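Local coordinates for protein NAD(P)H-flavin oxidoreductase (Staphylococcus epidermidis ATCC 12228, PDB 3GBH) that binds flavin mononucleotide and probably uses NAD(P)H to reduce flavin or nitro-type substrates, as a member of the nitroreductase family, at residues I87-L92 with E170-I175; E96-I101 with Q118-I123. One frame throughout, in Å; residues are numbered along the deposited sequence.

Interaction 1 of 2, residues I87-L92 with E170-I175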
ATOM      1  N   ILE B  87      -5.032  36.100  15.696  1.00 23.08           N
ATOM      2  CA  ILE B  87      -6.313  35.878  16.368  1.00 23.45           C
ATOM      3  C   ILE B  87      -7.371  35.737  15.286  1.00 23.43           C
ATOM      4  O   ILE B  87      -7.584  36.660  14.502  1.00 23.42           O
ATOM      5  CB  ILE B  87      -6.662  36.998  17.331  1.00 23.08           C
ATOM      6  CG1 ILE B  87      -5.468  37.304  18.256  1.00 25.69           C
ATOM      7  CG2 ILE B  87      -7.910  36.633  18.167  1.00 21.62           C
ATOM      8  CD1 ILE B  87      -5.689  38.516  19.200  1.00 23.92           C
ATOM      9  N   ILE B  88      -8.019  34.572  15.241  1.00 21.91           N
ATOM     10  CA  ILE B  88      -8.967  34.256  14.190  1.00 22.66           C
ATOM     11  C   ILE B  88     -10.374  34.418  14.751  1.00 23.73           C
ATOM     12  O   ILE B  88     -10.714  33.840  15.769  1.00 23.51           O
ATOM     13  CB  ILE B  88      -8.767  32.841  13.668  1.00 24.55           C
ATOM     14  CG1 ILE B  88      -7.358  32.689  13.065  1.00 27.63           C
ATOM     15  CG2 ILE B  88      -9.838  32.483  12.629  1.00 24.55           C
ATOM     16  CD1 ILE B  88      -6.890  31.261  13.004  1.00 26.43           C
ATOM     17  N   PHE B  89     -11.147  35.267  14.083  1.00 23.77           N
ATOM     18  CA  PHE B  89     -12.501  35.590  14.417  1.00 22.57           C
ATOM     19  C   PHE B  89     -13.401  35.005  13.332  1.00 22.03           C
ATOM     20  O   PHE B  89     -12.973  34.813  12.197  1.00 23.61           O
ATOM     21  CB  PHE B  89     -12.690  37.106  14.419  1.00 21.83           C
ATOM     22  CG  PHE B  89     -12.004  37.821  15.543  1.00 21.56           C
ATOM     23  CD1 PHE B  89     -10.663  38.167  15.439  1.00 21.02           C
ATOM     24  CD2 PHE B  89     -12.712  38.173  16.696  1.00 22.09           C
ATOM     25  CE1 PHE B  89     -10.027  38.830  16.466  1.00 22.37           C
ATOM     26  CE2 PHE B  89     -12.109  38.828  17.725  1.00 22.99           C
ATOM     27  CZ  PHE B  89     -10.741  39.169  17.625  1.00 23.98           C
ATOM     28  N   GLY B  90     -14.642  34.738  13.695  1.00 22.55           N
ATOM     29  CA  GLY B  90     -15.657  34.301  12.762  1.00 22.34           C
ATOM     30  C   GLY B  90     -16.644  35.446  12.581  1.00 21.35           C
ATOM     31  O   GLY B  90     -17.047  36.087  13.544  1.00 20.21           O
ATOM     32  N   ASP B  91     -17.003  35.734  11.342  1.00 20.55           N
ATOM     33  CA  ASP B  91     -17.972  36.802  11.042  1.00 21.96           C
ATOM     34  C   ASP B  91     -19.384  36.197  11.056  1.00 22.97           C
ATOM     35  O   ASP B  91     -19.727  35.398  10.201  1.00 24.58           O
ATOM     36  CB  ASP B  91     -17.630  37.407   9.678  1.00 21.22           C
ATOM     37  CG  ASP B  91     -18.556  38.489   9.253  1.00 23.11           C
ATOM     38  OD1 ASP B  91     -19.457  38.942  10.022  1.00 24.26           O
ATOM     39  OD2 ASP B  91     -18.320  38.938   8.129  1.00 25.38           O
ATOM     40  N   LEU B  92     -20.196  36.583  12.029  1.00 23.29           N
ATOM     41  CA  LEU B  92     -21.572  36.065  12.153  1.00 23.11           C
ATOM     42  C   LEU B  92     -22.501  36.623  11.074  1.00 23.39           C
ATOM     43  O   LEU B  92     -23.616  36.111  10.911  1.00 22.58           O
ATOM     44  CB  LEU B  92     -22.158  36.409  13.543  1.00 23.04           C
ATOM     45  CG  LEU B  92     -21.442  35.832  14.764  1.00 24.86           C
ATOM     46  CD1 LEU B  92     -22.058  36.407  16.059  1.00 23.97           C
ATOM     47  CD2 LEU B  92     -21.504  34.323  14.768  1.00 22.70           C
ATOM     48  N   GLU B 170     -14.090  37.309  25.861  1.00 25.02           N
ATOM     49  CA  GLU B 170     -15.125  38.299  26.151  1.00 26.99           C
ATOM     50  C   GLU B 170     -14.736  39.711  25.729  1.00 24.92           C
ATOM     51  O   GLU B 170     -15.588  40.502  25.381  1.00 25.94           O
ATOM     52  CB  GLU B 170     -15.440  38.317  27.641  1.00 28.23           C
ATOM     53  CG  GLU B 170     -16.042  37.035  28.160  1.00 40.36           C
ATOM     54  CD  GLU B 170     -17.410  36.739  27.565  1.00 51.38           C
ATOM     55  OE1 GLU B 170     -18.299  37.622  27.664  1.00 58.31           O
ATOM     56  OE2 GLU B 170     -17.588  35.624  27.001  1.00 57.50           O
ATOM     57  N   ASN B 171     -13.454  40.031  25.801  1.00 23.27           N
ATOM     58  CA  ASN B 171     -12.984  41.405  25.627  1.00 22.67           C
ATOM     59  C   ASN B 171     -12.055  41.598  24.432  1.00 21.76           C
ATOM     60  O   ASN B 171     -11.764  42.726  24.059  1.00 22.92           O
ATOM     61  CB  ASN B 171     -12.302  41.874  26.890  1.00 22.37           C
ATOM     62  CG  ASN B 171     -13.247  41.938  28.057  1.00 25.60           C
ATOM     63  OD1 ASN B 171     -14.241  42.671  28.037  1.00 25.45           O
ATOM     64  ND2 ASN B 171     -12.948  41.168  29.088  1.00 25.38           N
ATOM     65  N   ILE B 172     -11.621  40.519  23.807  1.00 21.36           N
ATOM     66  CA  ILE B 172     -10.567  40.649  22.804  1.00 22.78           C
ATOM     67  C   ILE B 172     -10.977  41.470  21.568  1.00 23.90           C
ATOM     68  O   ILE B 172     -10.177  42.284  21.069  1.00 25.17           O
ATOM     69  CB  ILE B 172      -9.981  39.261  22.399  1.00 22.69           C
ATOM     70  CG1 ILE B 172      -8.688  39.445  21.591  1.00 23.72           C
ATOM     71  CG2 ILE B 172     -11.041  38.402  21.730  1.00 21.15           C
ATOM     72  CD1 ILE B 172      -7.534  40.138  22.413  1.00 21.97           C
ATOM     73  N   ALA B 173     -12.202  41.279  21.074  1.00 24.18           N
ATOM     74  CA  ALA B 173     -12.691  42.078  19.921  1.00 24.83           C
ATOM     75  C   ALA B 173     -12.621  43.566  20.205  1.00 25.24           C
ATOM     76  O   ALA B 173     -12.095  44.348  19.403  1.00 24.40           O
ATOM     77  CB  ALA B 173     -14.134  41.682  19.517  1.00 23.11           C
ATOM     78  N   ASP B 174     -13.147  43.966  21.359  1.00 26.42           N
ATOM     79  CA  ASP B 174     -13.116  45.365  21.748  1.00 25.95           C
ATOM     80  C   ASP B 174     -11.691  45.924  21.831  1.00 26.12           C
ATOM     81  O   ASP B 174     -11.444  47.082  21.473  1.00 25.32           O
ATOM     82  CB  ASP B 174     -13.802  45.565  23.106  1.00 27.50           C
ATOM     83  CG  ASP B 174     -15.310  45.274  23.066  1.00 34.03           C
ATOM     84  OD1 ASP B 174     -15.971  45.591  22.035  1.00 31.98           O
ATOM     85  OD2 ASP B 174     -15.826  44.731  24.081  1.00 37.43           O
ATOM     86  N   ILE B 175     -10.772  45.122  22.361  1.00 26.23           N
ATOM     87  CA  ILE B 175      -9.403  45.562  22.594  1.00 26.63           C
ATOM     88  C   ILE B 175      -8.708  45.845  21.259  1.00 26.89           C
ATOM     89  O   ILE B 175      -8.030  46.839  21.112  1.00 26.12           O
ATOM     90  CB  ILE B 175      -8.590  44.524  23.448  1.00 26.33           C
ATOM     91  CG1 ILE B 175      -9.131  44.490  24.880  1.00 27.15           C
ATOM     92  CG2 ILE B 175      -7.109  44.878  23.474  1.00 24.81           C
ATOM     93  CD1 ILE B 175      -8.665  43.302  25.702  1.00 26.11           C
TER
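Phe89 brings CE2 and CZ of its ring against the first turn of helix 172-176. Its CE2 lies 3.9 Å from Ala173 CB and 4.0 Å from Ala173 CA. The same ring meets the branch methyl of Ile172, with CZ of Phe89 4.2 Å from CG2 of Ile172. Both residues approach the ring obliquely.

Two residues back along strand 84-91, Ile87 uses the other arm of Ile172. The two isoleucines meet tip to tip: CD1 of Ile87 is 3.9 Å from CG1 of Ile172 and 4.0 Å from its CD1. Ile172 can serve both strand residues because its branches are split. CG1 stands anti to its backbone N (chi1 -168°) and leads toward Ile87, while CG2 sits between N and the carbonyl carbon and turns to the phenyl ring.

Ile87 and Phe89 alternate with Ile88, whose side chain packs on helix 132-156 on the other side of the sheet. Strand 84-91 is an inner strand of the antiparallel sheet of this flavin-binding nitroreductase fold. The short helix therefore covers one sheet face and the long helix the other. Val68 of helix 62-68 and Pro185 of strand 183-192 also touch Ile172. The ring of Tyr178 meets Phe89 with the planes about 50° apart.

All four touching residues are buried, and the segments share no hydrogen bond or salt bridge. The helix is held against the strand by apolar packing alone across this interface, so its fit depends on the shapes of these side chains.

Interaction 2 of 2, residues E96-I101 with Q118-I123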
ATOM      1  N   GLU B  96     -22.837  38.761   4.159  1.00 24.68           N
ATOM      2  CA  GLU B  96     -22.665  40.074   3.540  1.00 24.74           C
ATOM      3  C   GLU B  96     -21.634  40.050   2.403  1.00 25.09           C
ATOM      4  O   GLU B  96     -21.644  40.943   1.579  1.00 26.14           O
ATOM      5  CB  GLU B  96     -22.323  41.160   4.577  1.00 24.91           C
ATOM      6  CG  GLU B  96     -23.433  41.446   5.578  1.00 24.92           C
ATOM      7  CD  GLU B  96     -24.631  42.172   4.979  1.00 33.08           C
ATOM      8  OE1 GLU B  96     -24.484  42.777   3.907  1.00 30.95           O
ATOM      9  OE2 GLU B  96     -25.722  42.131   5.575  1.00 36.20           O
ATOM     10  N   LYS B  97     -20.757  39.048   2.360  1.00 24.25           N
ATOM     11  CA  LYS B  97     -19.790  38.876   1.246  1.00 26.06           C
ATOM     12  C   LYS B  97     -20.247  37.934   0.129  1.00 25.39           C
ATOM     13  O   LYS B  97     -19.487  37.651  -0.820  1.00 26.42           O
ATOM     14  CB  LYS B  97     -18.421  38.400   1.799  1.00 26.26           C
ATOM     15  CG  LYS B  97     -17.715  39.493   2.679  1.00 26.18           C
ATOM     16  CD  LYS B  97     -16.247  39.198   2.847  1.00 28.10           C
ATOM     17  CE  LYS B  97     -15.566  40.180   3.818  1.00 30.67           C
ATOM     18  NZ  LYS B  97     -15.709  41.582   3.408  1.00 28.28           N
ATOM     19  N   ALA B  98     -21.474  37.428   0.231  1.00 25.01           N
ATOM     20  CA  ALA B  98     -21.982  36.443  -0.728  1.00 24.49           C
ATOM     21  C   ALA B  98     -21.960  36.973  -2.166  1.00 24.85           C
ATOM     22  O   ALA B  98     -21.503  36.286  -3.076  1.00 24.34           O
ATOM     23  CB  ALA B  98     -23.395  36.012  -0.347  1.00 24.41           C
ATOM     24  N   GLU B  99     -22.428  38.199  -2.368  1.00 25.84           N
ATOM     25  CA  GLU B  99     -22.499  38.757  -3.712  1.00 26.02           C
ATOM     26  C   GLU B  99     -21.095  38.842  -4.300  1.00 26.00           C
ATOM     27  O   GLU B  99     -20.881  38.489  -5.453  1.00 23.49           O
ATOM     28  CB  GLU B  99     -23.215  40.110  -3.726  1.00 28.07           C
ATOM     29  CG  GLU B  99     -24.758  40.030  -3.466  1.00 33.20           C
ATOM     30  CD  GLU B  99     -25.539  39.359  -4.621  1.00 41.83           C
ATOM     31  OE1 GLU B  99     -24.933  39.120  -5.712  1.00 39.02           O
ATOM     32  OE2 GLU B  99     -26.761  39.088  -4.432  1.00 41.53           O
ATOM     33  N   GLN B 100     -20.130  39.247  -3.472  1.00 26.29           N
ATOM     34  CA  GLN B 100     -18.732  39.364  -3.908  1.00 26.48           C
ATOM     35  C   GLN B 100     -18.142  38.035  -4.311  1.00 25.57           C
ATOM     36  O   GLN B 100     -17.557  37.918  -5.389  1.00 24.73           O
ATOM     37  CB  GLN B 100     -17.863  39.949  -2.787  1.00 26.34           C
ATOM     38  CG  GLN B 100     -16.431  40.180  -3.208  1.00 26.93           C
ATOM     39  CD  GLN B 100     -15.531  40.602  -2.062  1.00 29.54           C
ATOM     40  OE1 GLN B 100     -15.993  40.861  -0.941  1.00 31.60           O
ATOM     41  NE2 GLN B 100     -14.220  40.668  -2.343  1.00 27.91           N
ATOM     42  N   ILE B 101     -18.281  37.045  -3.419  1.00 23.90           N
ATOM     43  CA  ILE B 101     -17.707  35.720  -3.588  1.00 24.29           C
ATOM     44  C   ILE B 101     -18.293  35.040  -4.816  1.00 24.86           C
ATOM     45  O   ILE B 101     -17.569  34.554  -5.721  1.00 26.47           O
ATOM     46  CB  ILE B 101     -17.975  34.836  -2.297  1.00 24.26           C
ATOM     47  CG1 ILE B 101     -17.163  35.361  -1.104  1.00 23.58           C
ATOM     48  CG2 ILE B 101     -17.586  33.373  -2.498  1.00 23.39           C
ATOM     49  CD1 ILE B 101     -17.574  34.730   0.254  1.00 24.24           C
ATOM     50  N   GLN B 118     -29.685  31.317  -8.567  1.00 23.03           N
ATOM     51  CA  GLN B 118     -30.435  30.195  -8.017  1.00 23.98           C
ATOM     52  C   GLN B 118     -29.831  29.758  -6.704  1.00 22.98           C
ATOM     53  O   GLN B 118     -30.554  29.448  -5.778  1.00 22.50           O
ATOM     54  CB  GLN B 118     -30.494  29.007  -9.005  1.00 25.01           C
ATOM     55  CG  GLN B 118     -31.280  29.241 -10.288  1.00 28.79           C
ATOM     56  CD  GLN B 118     -32.735  29.637 -10.048  1.00 34.27           C
ATOM     57  OE1 GLN B 118     -33.323  29.305  -9.031  1.00 41.53           O
ATOM     58  NE2 GLN B 118     -33.302  30.374 -10.974  1.00 35.66           N
ATOM     59  N   LEU B 119     -28.503  29.730  -6.622  1.00 22.07           N
ATOM     60  CA  LEU B 119     -27.819  29.331  -5.400  1.00 22.82           C
ATOM     61  C   LEU B 119     -28.084  30.339  -4.269  1.00 23.94           C
ATOM     62  O   LEU B 119     -28.457  29.962  -3.142  1.00 22.41           O
ATOM     63  CB  LEU B 119     -26.309  29.213  -5.624  1.00 22.39           C
ATOM     64  CG  LEU B 119     -25.789  28.032  -6.435  1.00 25.61           C
ATOM     65  CD1 LEU B 119     -24.314  28.284  -6.741  1.00 21.66           C
ATOM     66  CD2 LEU B 119     -25.980  26.717  -5.652  1.00 25.94           C
ATOM     67  N   LEU B 120     -27.886  31.619  -4.567  1.00 23.63           N
ATOM     68  CA  LEU B 120     -28.069  32.646  -3.537  1.00 23.22           C
ATOM     69  C   LEU B 120     -29.534  32.759  -3.108  1.00 23.00           C
ATOM     70  O   LEU B 120     -29.794  33.109  -1.966  1.00 22.15           O
ATOM     71  CB  LEU B 120     -27.532  34.006  -3.994  1.00 23.86           C
ATOM     72  CG  LEU B 120     -25.998  34.077  -4.161  1.00 23.00           C
ATOM     73  CD1 LEU B 120     -25.612  35.456  -4.628  1.00 24.92           C
ATOM     74  CD2 LEU B 120     -25.254  33.700  -2.892  1.00 25.72           C
ATOM     75  N   ASP B 121     -30.477  32.470  -4.012  1.00 24.06           N
ATOM     76  CA  ASP B 121     -31.915  32.480  -3.690  0.50 23.93           C
ATOM     77  C   ASP B 121     -32.243  31.573  -2.497  1.00 24.48           C
ATOM     78  O   ASP B 121     -33.141  31.866  -1.732  1.00 24.33           O
ATOM     79  CB  ASP B 121     -32.766  32.043  -4.897  0.50 24.14           C
ATOM     80  CG  ASP B 121     -33.034  33.165  -5.893  0.50 24.98           C
ATOM     81  OD1 ASP B 121     -32.666  34.333  -5.632  0.50 21.98           O
ATOM     82  OD2 ASP B 121     -33.655  32.868  -6.941  0.50 28.16           O
ATOM     83  N   TRP B 122     -31.532  30.454  -2.337  1.00 25.02           N
ATOM     84  CA  TRP B 122     -31.769  29.622  -1.128  1.00 26.74           C
ATOM     85  C   TRP B 122     -30.731  29.855  -0.052  1.00 25.97           C
ATOM     86  O   TRP B 122     -31.067  29.849   1.138  1.00 23.02           O
ATOM     87  CB  TRP B 122     -31.936  28.105  -1.398  1.00 28.52           C
ATOM     88  CG  TRP B 122     -30.729  27.374  -1.889  1.00 30.84           C
ATOM     89  CD1 TRP B 122     -30.421  27.100  -3.189  1.00 32.44           C
ATOM     90  CD2 TRP B 122     -29.678  26.800  -1.096  1.00 34.68           C
ATOM     91  NE1 TRP B 122     -29.235  26.405  -3.263  1.00 33.33           N
ATOM     92  CE2 TRP B 122     -28.756  26.205  -1.995  1.00 32.72           C
ATOM     93  CE3 TRP B 122     -29.420  26.734   0.279  1.00 32.85           C
ATOM     94  CZ2 TRP B 122     -27.608  25.562  -1.565  1.00 32.35           C
ATOM     95  CZ3 TRP B 122     -28.271  26.098   0.703  1.00 32.46           C
ATOM     96  CH2 TRP B 122     -27.378  25.517  -0.218  1.00 32.61           C
ATOM     97  N   ILE B 123     -29.477  30.075  -0.449  1.00 24.07           N
ATOM     98  CA  ILE B 123     -28.414  30.260   0.536  1.00 23.50           C
ATOM     99  C   ILE B 123     -28.689  31.468   1.454  1.00 23.94           C
ATOM    100  O   ILE B 123     -28.579  31.352   2.674  1.00 24.60           O
ATOM    101  CB  ILE B 123     -27.032  30.405  -0.146  1.00 23.17           C
ATOM    102  CG1 ILE B 123     -26.621  29.056  -0.746  1.00 26.28           C
ATOM    103  CG2 ILE B 123     -25.935  30.858   0.873  1.00 24.26           C
ATOM    104  CD1 ILE B 123     -25.473  29.162  -1.745  1.00 24.09           C
TER
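Leu120 reaches across from helix 113-128 and divides its two methyls between neighbouring residues of helix 98-107. CD2 of Leu120 packs on CB of Ala98 at 3.9 Å. CD1 of Leu120 sits over the flat face of the Glu99 carboxylate, 3.8 Å from OE2 and 3.9 Å from OE1. The first pair is apolar packing. The second is a van der Waals touch of a methyl on a charged group, and the two side chains run at a slant to each other.

The backbones come closest at these residues, with the CA atoms of Ala98 and Leu120 7.7 Å apart. The CB of Ala98 points toward the other helix and meets a leucine methyl there. Glu99 starts off to one side. A bend in its chain (chi2 -69°) carries the carboxylate back over the leucine. There OE1 also makes a salt bridge to Lys116, one turn before Leu120 on its own helix. That charge pair probably helps to keep the carboxylate over the methyl.

The contact is a helix-to-helix packing within the helical excursion that the nitroreductase chain makes between strand 84-91 and helix 132-156. Ala98 and Leu120 are buried, whereas Glu99 is exposed at the margin.

Further out, Tyr102 touches Leu119, Leu120 and Ile123 from the next turn of helix 98-107. Met51, from the loop that also carries the FMN-binding Asn50, touches both Ala98 and Ile123. Away from helix 113-128, Gln100 NE2 is hydrogen-bonded to Asp208 OD2 of the second subunit, and Leu204 of that subunit packs on Lys97, Gln100 and Ile101.

From the N terminus, the chain runs through several helices and edge strand 54-59 before it reaches strand 84-91, where residues 87-92 form the first half of interaction 1. After a three-residue link it reaches residues 96-101, which open interaction 2. That contact closes early, at 118-123, after a short loop that is mostly helix. The chain continues through helix 132-156 and strand 160-164 before residues 170-175 close interaction 1. The smaller loop lies wholly within the larger one, without crossing. The centres of interactions 1 and 2 are about 24 Å apart. Interaction 1 ties the central sheet to a covering helix, while interaction 2 joins two helices farther out, beside the second subunit.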